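Local coordinates for protein argonaute 5 (Arabidopsis thaliana, PDB 4G0O) that probably sorts small RNAs by reading their 5' nucleotide with its MID domain, the part of the protein crystallised here, at residues Asp2-Asn7 with Gly133-Leu139; Gly8-Trp14 with Gly43-Gln49; Ile103-Cys107 with Lys127-Lys131. One frame throughout, in Å; residues are numbered along the deposited sequence.

Contact 1. Residues Asp2-Asn7 with Gly133-Leu139; sequences DKKMVN and GGRNTVL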
ATOM      1  N   ASP A   2      -2.551  20.049   9.905  1.00 42.95           N
ATOM      2  CA  ASP A   2      -3.418  20.890   9.086  1.00 37.99           C
ATOM      3  C   ASP A   2      -3.749  20.283   7.717  1.00 37.92           C
ATOM      4  O   ASP A   2      -4.580  20.811   6.978  1.00 32.74           O
ATOM      5  CB  ASP A   2      -2.781  22.256   8.908  1.00 36.46           C
ATOM      6  CG  ASP A   2      -2.403  22.891  10.234  1.00 39.91           C
ATOM      7  OD1 ASP A   2      -3.025  22.532  11.262  1.00 35.70           O
ATOM      8  OD2 ASP A   2      -1.484  23.742  10.242  1.00 34.52           O
ATOM      9  N   LYS A   3      -3.093  19.179   7.383  1.00 34.92           N
ATOM     10  CA  LYS A   3      -3.382  18.485   6.142  1.00 34.43           C
ATOM     11  C   LYS A   3      -4.576  17.554   6.339  1.00 34.80           C
ATOM     12  O   LYS A   3      -4.558  16.680   7.204  1.00 35.18           O
ATOM     13  CB  LYS A   3      -2.166  17.701   5.683  1.00 31.90           C
ATOM     14  CG  LYS A   3      -0.977  18.563   5.311  1.00 33.85           C
ATOM     15  CD  LYS A   3       0.145  17.679   4.788  1.00 37.68           C
ATOM     16  CE  LYS A   3       1.505  18.269   5.087  1.00 33.01           C
ATOM     17  NZ  LYS A   3       2.579  17.265   4.806  1.00 38.88           N
ATOM     18  N   LYS A   4      -5.617  17.743   5.538  1.00 33.63           N
ATOM     19  CA  LYS A   4      -6.858  16.987   5.716  1.00 32.17           C
ATOM     20  C   LYS A   4      -7.342  16.385   4.393  1.00 30.44           C
ATOM     21  O   LYS A   4      -6.915  16.795   3.314  1.00 27.88           O
ATOM     22  CB  LYS A   4      -7.946  17.898   6.305  1.00 27.82           C
ATOM     23  CG  LYS A   4      -7.585  18.550   7.645  1.00 34.88           C
ATOM     24  CD  LYS A   4      -7.647  17.550   8.791  1.00 31.23           C
ATOM     25  CE  LYS A   4      -7.647  18.256  10.138  1.00 38.86           C
ATOM     26  NZ  LYS A   4      -6.430  19.091  10.304  1.00 42.44           N
ATOM     27  N   MET A   5      -8.230  15.402   4.484  1.00 28.30           N
ATOM     28  CA  MET A   5      -8.922  14.904   3.313  1.00 26.13           C
ATOM     29  C   MET A   5     -10.231  15.692   3.164  1.00 28.83           C
ATOM     30  O   MET A   5     -11.083  15.655   4.041  1.00 23.36           O
ATOM     31  CB  MET A   5      -9.212  13.408   3.467  1.00 21.14           C
ATOM     32  CG  MET A   5      -7.951  12.552   3.558  1.00 23.52           C
ATOM     33  SD  MET A   5      -8.281  10.802   3.786  1.00 20.98           S
ATOM     34  CE  MET A   5      -6.641  10.105   3.990  1.00 18.15           C
ATOM     35  N   VAL A   6     -10.380  16.428   2.070  1.00 32.75           N
ATOM     36  CA  VAL A   6     -11.645  17.101   1.797  1.00 31.90           C
ATOM     37  C   VAL A   6     -12.668  16.020   1.559  1.00 31.28           C
ATOM     38  O   VAL A   6     -13.776  16.047   2.096  1.00 37.89           O
ATOM     39  CB  VAL A   6     -11.568  17.945   0.519  1.00 34.83           C
ATOM     40  CG1 VAL A   6     -12.890  18.652   0.281  1.00 41.72           C
ATOM     41  CG2 VAL A   6     -10.430  18.943   0.608  1.00 34.05           C
ATOM     42  N   ASN A   7     -12.258  15.037   0.769  1.00 32.16           N
ATOM     43  CA  ASN A   7     -13.123  13.942   0.381  1.00 31.62           C
ATOM     44  C   ASN A   7     -12.355  12.612   0.425  1.00 29.75           C
ATOM     45  O   ASN A   7     -11.383  12.421  -0.304  1.00 29.19           O
ATOM     46  CB  ASN A   7     -13.690  14.247  -1.007  1.00 35.46           C
ATOM     47  CG  ASN A   7     -14.174  13.024  -1.724  1.00 42.52           C
ATOM     48  OD1 ASN A   7     -13.660  12.676  -2.799  1.00 47.27           O
ATOM     49  ND2 ASN A   7     -15.179  12.356  -1.150  1.00 39.91           N
ATOM     50  N   GLY A 133      -8.394   8.412  -5.677  1.00 29.56           N
ATOM     51  CA  GLY A 133      -9.455   9.264  -6.174  1.00 29.08           C
ATOM     52  C   GLY A 133     -10.028  10.265  -5.195  1.00 26.50           C
ATOM     53  O   GLY A 133     -10.964  10.976  -5.535  1.00 28.09           O
ATOM     54  N   GLY A 134      -9.475  10.326  -3.986  1.00 28.99           N
ATOM     55  CA  GLY A 134      -9.906  11.295  -3.002  1.00 23.14           C
ATOM     56  C   GLY A 134      -9.324  12.671  -3.258  1.00 28.51           C
ATOM     57  O   GLY A 134      -8.565  12.858  -4.216  1.00 27.57           O
ATOM     58  N   ARG A 135      -9.670  13.628  -2.393  1.00 26.13           N
ATOM     59  CA  ARG A 135      -9.154  14.994  -2.445  1.00 24.23           C
ATOM     60  C   ARG A 135      -8.556  15.376  -1.099  1.00 27.52           C
ATOM     61  O   ARG A 135      -9.171  15.136  -0.042  1.00 26.05           O
ATOM     62  CB  ARG A 135     -10.293  15.982  -2.715  1.00 35.82           C
ATOM     63  CG  ARG A 135     -10.477  16.441  -4.153  1.00 43.62           C
ATOM     64  CD  ARG A 135     -11.697  17.365  -4.215  1.00 48.87           C
ATOM     65  NE  ARG A 135     -12.910  16.666  -3.781  1.00 52.89           N
ATOM     66  CZ  ARG A 135     -14.032  17.256  -3.366  1.00 51.26           C
ATOM     67  NH1 ARG A 135     -14.124  18.584  -3.308  1.00 50.26           N
ATOM     68  NH2 ARG A 135     -15.066  16.503  -3.001  1.00 49.09           N
ATOM     69  N   ASN A 136      -7.390  16.009  -1.138  1.00 22.94           N
ATOM     70  CA  ASN A 136      -6.747  16.513   0.069  1.00 26.65           C
ATOM     71  C   ASN A 136      -6.635  18.041   0.046  1.00 27.08           C
ATOM     72  O   ASN A 136      -6.706  18.656  -1.017  1.00 27.02           O
ATOM     73  CB  ASN A 136      -5.348  15.896   0.229  1.00 24.44           C
ATOM     74  CG  ASN A 136      -5.384  14.389   0.437  1.00 22.19           C
ATOM     75  OD1 ASN A 136      -6.377  13.837   0.903  1.00 21.04           O
ATOM     76  ND2 ASN A 136      -4.284  13.716   0.096  1.00 24.01           N
ATOM     77  N   THR A 137      -6.446  18.653   1.213  1.00 26.74           N
ATOM     78  CA  THR A 137      -6.159  20.087   1.279  1.00 30.51           C
ATOM     79  C   THR A 137      -5.271  20.400   2.488  1.00 32.37           C
ATOM     80  O   THR A 137      -4.916  19.496   3.254  1.00 30.91           O
ATOM     81  CB  THR A 137      -7.462  20.938   1.360  1.00 30.89           C
ATOM     82  OG1 THR A 137      -7.173  22.314   1.071  1.00 28.90           O
ATOM     83  CG2 THR A 137      -8.079  20.841   2.748  1.00 28.93           C
ATOM     84  N   VAL A 138      -4.911  21.677   2.635  1.00 31.03           N
ATOM     85  CA  VAL A 138      -4.209  22.172   3.811  1.00 30.99           C
ATOM     86  C   VAL A 138      -5.031  23.302   4.412  1.00 34.70           C
ATOM     87  O   VAL A 138      -5.375  24.263   3.714  1.00 30.33           O
ATOM     88  CB  VAL A 138      -2.795  22.717   3.482  1.00 33.65           C
ATOM     89  CG1 VAL A 138      -2.159  23.307   4.732  1.00 35.55           C
ATOM     90  CG2 VAL A 138      -1.915  21.620   2.952  1.00 33.49           C
ATOM     91  N   LEU A 139      -5.367  23.181   5.694  1.00 31.31           N
ATOM     92  CA  LEU A 139      -6.211  24.182   6.332  1.00 38.69           C
ATOM     93  C   LEU A 139      -5.383  25.377   6.821  1.00 34.01           C
ATOM     94  O   LEU A 139      -5.775  26.530   6.628  1.00 39.75           O
ATOM     95  CB  LEU A 139      -7.033  23.571   7.475  1.00 34.70           C
ATOM     96  CG  LEU A 139      -8.072  22.499   7.127  1.00 39.56           C
ATOM     97  CD1 LEU A 139      -8.848  22.099   8.373  1.00 39.28           C
ATOM     98  CD2 LEU A 139      -9.029  23.008   6.078  1.00 35.82           C
ATOM     99  OXT LEU A 139      -4.311  25.224   7.411  1.00 36.39           O
TER
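V6 and N7 both face R135, a classic beta bulge that shifts the register of the two-stranded antiparallel ribbon formed by strands 3-5 and 135-138. R135 O takes the straight bond from N7 N at 3.2 Å and a weak one from V6 N, while R135 N returns a bond to N7 O at 3.0 Å. The packed side is that of M5 and N136, which run side by side against helix 118-131; M5, the one buried residue here, sets its CG 3.3 Å from N136 OD1.

V6, R135 and T137 lie on the solvent side. V6 CG1 lies over one face of the R135 guanidinium, offset toward the rim, and V6 CG2, anti to the carbonyl carbon, meets T137 CB at 3.7 Å. R135 bends at chi3 (-60°), which brings NH2 to 3.3 Å from N7 CB. Toward the chain ends the ladder continues through K4 and T137, then L139 N to D2 O at 2.8 Å, but the side chains of D2, K3, V138 and L139 are exposed. The K4 side chain crosses that of L139 at about a right angle, and D2 OD2 lies 4.3 Å from L139 OXT, two like charges.

N136 bonds L126 O and N129 ND2 of helix 118-131, and M5 packs on both residues. Strand 135-138 follows that helix through the Schellman turn at G133, whereas after strand 3-5 the chain turns a corner at V6 and enters strand 7-18 of the parallel sheet.

Contact 2. Residues Gly8-Trp14 with Gly43-Gln49; sequences GAKVTSW and GMEFKPQ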
ATOM      1  N   GLY A   8     -12.774  11.707   1.305  1.00 30.06           N
ATOM      2  CA  GLY A   8     -12.047  10.470   1.523  1.00 26.07           C
ATOM      3  C   GLY A   8     -12.496   9.410   0.540  1.00 31.78           C
ATOM      4  O   GLY A   8     -13.675   9.066   0.508  1.00 36.40           O
ATOM      5  N   ALA A   9     -11.578   8.899  -0.277  1.00 27.59           N
ATOM      6  CA  ALA A   9     -11.957   7.887  -1.272  1.00 32.37           C
ATOM      7  C   ALA A   9     -12.508   6.638  -0.591  1.00 27.74           C
ATOM      8  O   ALA A   9     -12.311   6.439   0.607  1.00 31.51           O
ATOM      9  CB  ALA A   9     -10.773   7.531  -2.177  1.00 29.06           C
ATOM     10  N   LYS A  10     -13.212   5.800  -1.341  1.00 37.24           N
ATOM     11  CA  LYS A  10     -13.664   4.529  -0.783  1.00 34.05           C
ATOM     12  C   LYS A  10     -12.976   3.349  -1.469  1.00 28.84           C
ATOM     13  O   LYS A  10     -13.090   3.172  -2.679  1.00 30.57           O
ATOM     14  CB  LYS A  10     -15.186   4.397  -0.852  1.00 27.15           C
ATOM     15  CG  LYS A  10     -15.708   3.047  -0.347  1.00 33.13           C
ATOM     16  CD  LYS A  10     -17.200   2.901  -0.646  1.00 41.63           C
ATOM     17  CE  LYS A  10     -17.766   1.561  -0.176  1.00 40.64           C
ATOM     18  NZ  LYS A  10     -19.187   1.401  -0.636  1.00 38.91           N
ATOM     19  N   VAL A  11     -12.275   2.541  -0.679  1.00 29.21           N
ATOM     20  CA  VAL A  11     -11.533   1.396  -1.199  1.00 31.64           C
ATOM     21  C   VAL A  11     -12.202   0.082  -0.805  1.00 27.50           C
ATOM     22  O   VAL A  11     -12.342  -0.214   0.380  1.00 27.91           O
ATOM     23  CB  VAL A  11     -10.068   1.383  -0.678  1.00 28.06           C
ATOM     24  CG1 VAL A  11      -9.293   0.244  -1.283  1.00 29.61           C
ATOM     25  CG2 VAL A  11      -9.390   2.672  -1.007  1.00 28.79           C
ATOM     26  N   THR A  12     -12.586  -0.703  -1.810  1.00 27.10           N
ATOM     27  CA  THR A  12     -13.220  -2.012  -1.619  1.00 33.59           C
ATOM     28  C   THR A  12     -12.291  -3.180  -1.999  1.00 29.57           C
ATOM     29  O   THR A  12     -12.414  -4.290  -1.474  1.00 32.06           O
ATOM     30  CB  THR A  12     -14.505  -2.132  -2.471  1.00 32.29           C
ATOM     31  OG1 THR A  12     -15.299  -0.946  -2.320  1.00 36.38           O
ATOM     32  CG2 THR A  12     -15.326  -3.338  -2.038  1.00 38.44           C
ATOM     33  N   SER A  13     -11.374  -2.925  -2.925  1.00 27.05           N
ATOM     34  CA  SER A  13     -10.447  -3.949  -3.389  1.00 27.95           C
ATOM     35  C   SER A  13      -8.991  -3.529  -3.149  1.00 23.48           C
ATOM     36  O   SER A  13      -8.485  -2.611  -3.783  1.00 23.05           O
ATOM     37  CB  SER A  13     -10.688  -4.215  -4.880  1.00 29.86           C
ATOM     38  OG  SER A  13     -10.026  -5.392  -5.305  1.00 32.77           O
ATOM     39  N   TRP A  14      -8.328  -4.193  -2.214  1.00 25.80           N
ATOM     40  CA  TRP A  14      -6.954  -3.845  -1.864  1.00 27.43           C
ATOM     41  C   TRP A  14      -6.260  -5.088  -1.315  1.00 27.62           C
ATOM     42  O   TRP A  14      -6.921  -6.032  -0.890  1.00 29.02           O
ATOM     43  CB  TRP A  14      -6.914  -2.705  -0.826  1.00 23.11           C
ATOM     44  CG  TRP A  14      -7.402  -3.148   0.525  1.00 26.68           C
ATOM     45  CD1 TRP A  14      -8.685  -3.120   0.986  1.00 27.46           C
ATOM     46  CD2 TRP A  14      -6.613  -3.734   1.578  1.00 29.08           C
ATOM     47  NE1 TRP A  14      -8.744  -3.645   2.261  1.00 27.71           N
ATOM     48  CE2 TRP A  14      -7.487  -4.029   2.641  1.00 23.95           C
ATOM     49  CE3 TRP A  14      -5.256  -4.030   1.718  1.00 25.46           C
ATOM     50  CZ2 TRP A  14      -7.046  -4.609   3.816  1.00 26.32           C
ATOM     51  CZ3 TRP A  14      -4.827  -4.601   2.887  1.00 24.53           C
ATOM     52  CH2 TRP A  14      -5.716  -4.882   3.923  1.00 22.83           C
ATOM     53  N   GLY A  43     -10.938  10.129   6.964  1.00 30.32           N
ATOM     54  CA  GLY A  43     -12.110  10.331   6.126  1.00 27.66           C
ATOM     55  C   GLY A  43     -12.357   9.293   5.048  1.00 28.67           C
ATOM     56  O   GLY A  43     -13.395   9.332   4.380  1.00 29.85           O
ATOM     57  N   MET A  44     -11.421   8.369   4.863  1.00 28.79           N
ATOM     58  CA  MET A  44     -11.594   7.322   3.851  1.00 32.94           C
ATOM     59  C   MET A  44     -12.503   6.231   4.371  1.00 33.28           C
ATOM     60  O   MET A  44     -12.789   6.172   5.574  1.00 32.17           O
ATOM     61  CB  MET A  44     -10.257   6.701   3.450  1.00 30.25           C
ATOM     62  CG  MET A  44      -9.323   7.661   2.748  1.00 26.83           C
ATOM     63  SD  MET A  44      -7.900   6.795   2.078  1.00 26.82           S
ATOM     64  CE  MET A  44      -8.619   6.109   0.571  1.00 28.25           C
ATOM     65  N   GLU A  45     -12.970   5.390   3.453  1.00 33.28           N
ATOM     66  CA  GLU A  45     -13.667   4.165   3.818  1.00 32.48           C
ATOM     67  C   GLU A  45     -12.934   2.974   3.198  1.00 31.99           C
ATOM     68  O   GLU A  45     -12.594   2.992   2.020  1.00 30.63           O
ATOM     69  CB  GLU A  45     -15.122   4.197   3.356  1.00 34.08           C
ATOM     70  CG  GLU A  45     -15.990   3.213   4.119  1.00 35.49           C
ATOM     71  CD  GLU A  45     -17.353   2.995   3.491  1.00 42.45           C
ATOM     72  OE1 GLU A  45     -17.900   3.944   2.870  1.00 35.63           O
ATOM     73  OE2 GLU A  45     -17.867   1.853   3.621  1.00 39.13           O
ATOM     74  N   PHE A  46     -12.658   1.955   4.005  1.00 30.46           N
ATOM     75  CA  PHE A  46     -11.919   0.793   3.542  1.00 30.47           C
ATOM     76  C   PHE A  46     -12.659  -0.465   3.929  1.00 32.59           C
ATOM     77  O   PHE A  46     -13.093  -0.589   5.070  1.00 30.90           O
ATOM     78  CB  PHE A  46     -10.559   0.734   4.235  1.00 33.18           C
ATOM     79  CG  PHE A  46      -9.401   1.129   3.369  1.00 34.24           C
ATOM     80  CD1 PHE A  46      -8.663   0.163   2.692  1.00 27.70           C
ATOM     81  CD2 PHE A  46      -9.020   2.456   3.264  1.00 30.63           C
ATOM     82  CE1 PHE A  46      -7.593   0.519   1.921  1.00 28.21           C
ATOM     83  CE2 PHE A  46      -7.943   2.816   2.476  1.00 32.56           C
ATOM     84  CZ  PHE A  46      -7.228   1.848   1.810  1.00 27.92           C
ATOM     85  N   LYS A  47     -12.781  -1.404   2.991  1.00 29.55           N
ATOM     86  CA  LYS A  47     -13.192  -2.750   3.341  1.00 29.52           C
ATOM     87  C   LYS A  47     -12.075  -3.351   4.176  1.00 27.85           C
ATOM     88  O   LYS A  47     -10.918  -3.294   3.777  1.00 29.54           O
ATOM     89  CB  LYS A  47     -13.405  -3.578   2.085  1.00 30.85           C
ATOM     90  CG  LYS A  47     -14.156  -4.870   2.294  1.00 28.90           C
ATOM     91  CD  LYS A  47     -14.538  -5.457   0.935  1.00 37.95           C
ATOM     92  CE  LYS A  47     -15.242  -6.804   1.066  1.00 38.23           C
ATOM     93  NZ  LYS A  47     -14.306  -7.858   1.524  1.00 40.75           N
ATOM     94  N   PRO A  48     -12.408  -3.906   5.350  1.00 26.78           N
ATOM     95  CA  PRO A  48     -11.369  -4.423   6.256  1.00 28.31           C
ATOM     96  C   PRO A  48     -10.668  -5.691   5.777  1.00 28.13           C
ATOM     97  O   PRO A  48      -9.577  -5.988   6.244  1.00 27.67           O
ATOM     98  CB  PRO A  48     -12.122  -4.688   7.570  1.00 31.34           C
ATOM     99  CG  PRO A  48     -13.558  -4.690   7.218  1.00 35.11           C
ATOM    100  CD  PRO A  48     -13.738  -3.863   5.980  1.00 30.02           C
ATOM    101  N   GLN A  49     -11.282  -6.414   4.851  1.00 31.03           N
ATOM    102  CA  GLN A  49     -10.705  -7.645   4.339  1.00 29.48           C
ATOM    103  C   GLN A  49     -10.055  -7.345   2.990  1.00 27.54           C
ATOM    104  O   GLN A  49     -10.643  -6.670   2.147  1.00 26.17           O
ATOM    105  CB  GLN A  49     -11.779  -8.735   4.202  1.00 31.51           C
ATOM    106  CG  GLN A  49     -12.520  -9.088   5.515  1.00 30.99           C
ATOM    107  CD  GLN A  49     -13.958  -8.552   5.587  1.00 40.86           C
ATOM    108  OE1 GLN A  49     -14.924  -9.465   5.642  1.00 44.56           O
ATOM    109  NE2 GLN A  49     -14.193  -7.342   5.611  1.00 35.47           N
TER
HETATM  110  O   HOH W   1     -10.550  -5.759  -0.533  1.00 25.32           O
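This is a parallel strand pairing at one margin of the MID-domain sheet, where K10 and V11 run beside E45 and F46 and the flanking residues extend the contact. The backbone bonds form a regular parallel ladder: E45 N to A9 O at 3.1 Å, V11 N to E45 O at 2.8 Å and K47 N to V11 O at 2.9 Å.

The inward face is apolar. V11 stands over the F46 ring, its CB 3.7 Å from the centroid and only 12° off the normal, a CH-pi contact; CG1 and CG2 spread over the same face, toward CE1 and CZ. F46 in turn directs an edge at the five-membered ring of W14, a T-shaped pair with planes at 72°. M44 CE, brought round by the bend at chi3, touches both A9 CB and V11 CG2.

The pair closes a beta-alpha-beta crossover: strand 7-18, helix 27-42, strand 45-46. That helix packs on the same aromatic face, with I36 meeting W14 and F46, and C39 meeting F46 and M44. The crossover leaves the helix through a Schellman turn at G43. G43 O lies 3.4 Å from G8 CA, a CA-H...O contact; a side chain on G8 would collide there with G43 O and M44 N.

Beyond T12 and K47 the chains part, and W14 bridges the gap. Its CG occupies the cramped place between backbone N and carbonyl carbon (chi1 70°), and W14 NE1 donates to K47 O at 2.7 Å, nearly in the indole plane. A water joins T12 O, W14 N and Q49 O. On the outer face K10 and E45 lie side by side, their charged ends 4.5 Å apart between K10 NZ and E45 OE2, short of a salt bridge.

Contact 3. Residues Ile103-Cys107 with Lys127-Lys131; sequences IVSQC and KINVK. With SO4 (sulfate ion), chain C.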
ATOM      1  N   ILE A 103      -2.023  -0.924 -12.082  1.00 29.13           N
ATOM      2  CA  ILE A 103      -2.426  -1.075 -10.695  1.00 28.75           C
ATOM      3  C   ILE A 103      -1.939   0.086  -9.835  1.00 31.59           C
ATOM      4  O   ILE A 103      -0.746   0.452  -9.847  1.00 30.25           O
ATOM      5  CB  ILE A 103      -2.007  -2.437 -10.121  1.00 28.67           C
ATOM      6  CG1 ILE A 103      -2.052  -2.423  -8.606  1.00 34.78           C
ATOM      7  CG2 ILE A 103      -0.626  -2.813 -10.548  1.00 34.52           C
ATOM      8  CD1 ILE A 103      -1.768  -3.779  -8.071  1.00 38.59           C
ATOM      9  N   VAL A 104      -2.885   0.687  -9.123  1.00 28.10           N
ATOM     10  CA  VAL A 104      -2.570   1.780  -8.230  1.00 27.81           C
ATOM     11  C   VAL A 104      -1.828   1.199  -7.043  1.00 22.07           C
ATOM     12  O   VAL A 104      -2.358   0.356  -6.321  1.00 23.13           O
ATOM     13  CB  VAL A 104      -3.851   2.510  -7.763  1.00 30.07           C
ATOM     14  CG1 VAL A 104      -3.537   3.429  -6.594  1.00 26.39           C
ATOM     15  CG2 VAL A 104      -4.484   3.295  -8.935  1.00 25.22           C
ATOM     16  N   SER A 105      -0.592   1.633  -6.848  1.00 21.61           N
ATOM     17  CA  SER A 105       0.204   1.101  -5.753  1.00 25.79           C
ATOM     18  C   SER A 105       0.704   2.176  -4.786  1.00 24.21           C
ATOM     19  O   SER A 105       0.907   3.330  -5.160  1.00 24.72           O
ATOM     20  CB  SER A 105       1.387   0.292  -6.297  1.00 20.82           C
ATOM     21  OG  SER A 105       2.271   1.125  -7.026  1.00 26.49           O
ATOM     22  N   GLN A 106       0.909   1.774  -3.544  1.00 23.01           N
ATOM     23  CA  GLN A 106       1.609   2.608  -2.571  1.00 26.82           C
ATOM     24  C   GLN A 106       2.817   1.835  -2.030  1.00 24.57           C
ATOM     25  O   GLN A 106       2.666   0.778  -1.398  1.00 20.20           O
ATOM     26  CB  GLN A 106       0.686   2.999  -1.421  1.00 20.88           C
ATOM     27  CG  GLN A 106       1.393   3.791  -0.327  1.00 28.89           C
ATOM     28  CD  GLN A 106       1.941   5.113  -0.840  1.00 27.72           C
ATOM     29  OE1 GLN A 106       1.247   5.855  -1.526  1.00 29.07           O
ATOM     30  NE2 GLN A 106       3.194   5.397  -0.522  1.00 30.48           N
ATOM     31  N   CYS A 107       4.010   2.357  -2.300  1.00 22.80           N
ATOM     32  CA  CYS A 107       5.239   1.695  -1.902  1.00 20.82           C
ATOM     33  C   CYS A 107       5.792   2.251  -0.578  1.00 25.10           C
ATOM     34  O   CYS A 107       5.844   3.469  -0.361  1.00 26.10           O
ATOM     35  CB  CYS A 107       6.272   1.785  -3.026  1.00 26.88           C
ATOM     36  SG  CYS A 107       5.797   0.957  -4.576  1.00 28.42           S
ATOM     37  N   LYS A 127      -1.414  10.291   0.958  1.00 22.43           N
ATOM     38  CA  LYS A 127      -0.910   9.863  -0.348  1.00 25.52           C
ATOM     39  C   LYS A 127      -1.848   8.830  -0.950  1.00 24.39           C
ATOM     40  O   LYS A 127      -2.187   8.909  -2.117  1.00 25.82           O
ATOM     41  CB  LYS A 127       0.501   9.282  -0.228  1.00 30.09           C
ATOM     42  CG  LYS A 127       1.565  10.272   0.266  1.00 29.96           C
ATOM     43  CD  LYS A 127       2.838   9.518   0.630  1.00 31.38           C
ATOM     44  CE  LYS A 127       3.980  10.452   1.016  1.00 37.09           C
ATOM     45  NZ  LYS A 127       5.213   9.672   1.380  1.00 44.37           N
ATOM     46  N   ILE A 128      -2.281   7.869  -0.137  1.00 23.05           N
ATOM     47  CA  ILE A 128      -3.232   6.857  -0.594  1.00 24.44           C
ATOM     48  C   ILE A 128      -4.588   7.446  -1.000  1.00 23.89           C
ATOM     49  O   ILE A 128      -5.186   6.991  -1.959  1.00 28.74           O
ATOM     50  CB  ILE A 128      -3.410   5.733   0.465  1.00 27.24           C
ATOM     51  CG1 ILE A 128      -2.219   4.768   0.427  1.00 21.97           C
ATOM     52  CG2 ILE A 128      -4.693   4.954   0.243  1.00 28.04           C
ATOM     53  CD1 ILE A 128      -2.146   3.886   1.651  1.00 25.65           C
ATOM     54  N   ASN A 129      -5.069   8.461  -0.280  1.00 26.59           N
ATOM     55  CA  ASN A 129      -6.360   9.085  -0.613  1.00 25.96           C
ATOM     56  C   ASN A 129      -6.387   9.705  -2.004  1.00 24.40           C
ATOM     57  O   ASN A 129      -7.330   9.502  -2.750  1.00 31.49           O
ATOM     58  CB  ASN A 129      -6.765  10.144   0.422  1.00 24.22           C
ATOM     59  CG  ASN A 129      -8.173  10.686   0.184  1.00 25.67           C
ATOM     60  OD1 ASN A 129      -9.104   9.927  -0.050  1.00 30.16           O
ATOM     61  ND2 ASN A 129      -8.323  12.007   0.229  1.00 22.52           N
ATOM     62  N   VAL A 130      -5.355  10.453  -2.363  1.00 22.57           N
ATOM     63  CA  VAL A 130      -5.288  11.007  -3.710  1.00 25.25           C
ATOM     64  C   VAL A 130      -5.115   9.943  -4.814  1.00 26.89           C
ATOM     65  O   VAL A 130      -5.771  10.029  -5.847  1.00 26.62           O
ATOM     66  CB  VAL A 130      -4.218  12.074  -3.820  1.00 26.12           C
ATOM     67  CG1 VAL A 130      -3.134  11.781  -2.852  1.00 28.98           C
ATOM     68  CG2 VAL A 130      -3.668  12.155  -5.247  1.00 32.20           C
ATOM     69  N   LYS A 131      -4.263   8.941  -4.579  1.00 24.40           N
ATOM     70  CA  LYS A 131      -4.049   7.860  -5.539  1.00 27.62           C
ATOM     71  C   LYS A 131      -5.319   7.081  -5.844  1.00 26.93           C
ATOM     72  O   LYS A 131      -5.445   6.484  -6.914  1.00 29.62           O
ATOM     73  CB  LYS A 131      -2.981   6.880  -5.027  1.00 27.72           C
ATOM     74  CG  LYS A 131      -1.576   7.393  -5.176  1.00 27.43           C
ATOM     75  CD  LYS A 131      -0.563   6.437  -4.601  1.00 29.19           C
ATOM     76  CE  LYS A 131       0.798   7.088  -4.586  1.00 32.10           C
ATOM     77  NZ  LYS A 131       1.843   6.112  -4.922  1.00 32.22           N
TER
HETATM   78  S   SO4 C 701       4.884   6.870  -3.470  1.00 57.30           S
HETATM   79  O1  SO4 C 701       5.870   6.851  -2.384  1.00 47.58           O
HETATM   80  O2  SO4 C 701       4.922   5.555  -4.165  1.00 39.77           O
HETATM   81  O3  SO4 C 701       3.548   7.175  -2.930  1.00 30.79           O
HETATM   82  O4  SO4 C 701       5.207   7.953  -4.411  1.00 48.19           O
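K127 opens the helical side of the contact by setting its CB 3.7 Å from Q106 OE1. One residue on, I128 brings CG1 across the aliphatic part of Q106, 3.8 Å from Q106 CG. Q106 has CG anti to its backbone N (chi1 176°), and the bend at chi2 lays CB and CG on I128 and carries the amide to the sulfate. I128 also packs on L78 of the neighbouring strand 78-82.

Helix 118-131 thus lies against strand 105-108, nearly antiparallel to it at 159° with the axes of the short segments 9.2 Å apart, and covers this part of the central parallel sheet of the Rossmann-like MID fold.

N129 turns to the other side, where it bonds A9 N and N7 O. K131 CB touches V104 CG1, and the chain then crosses the Q106 side chain at about a right angle, K131 CE 3.3 Å from Q106 OE1. K131 NZ bonds S105 O, in the carbonyl plane, at 2.9 Å, and sulfate O3 at 2.8 Å, with a weaker bond to O2. Q106 NE2 adds a weak bond to sulfate O3, 3.0 Å away. With K94 close by, the site gathers positive charge round an anion that probably came from the crystallisation liquor; in Argonaute MID domains such a basic pocket receives the guide's 5' phosphate. A methionine in place of K131 would probably leave S105 O and the sulfate without their shared donor and weaken anion binding.

How the contacts relate
Contact 1 is a surface ribbon joining the two chain ends, contact 2 a partly buried edge of the parallel sheet, and contact 3 a helix laid on that sheet nearer the middle of the domain. Their chemistry differs accordingly: contact 1 rests largely on backbone bonds, contact 2 adds an aromatic and aliphatic interior, and contact 3 relies on a lysine amine that bonds a strand carbonyl and a bound anion. N129 of helix 118-131 joins all three, and its backbone O probably takes a further bond from G134 N, tying contact 3 to contact 1. M44 also bridges, touching M5 SD through CG and I128 through CE.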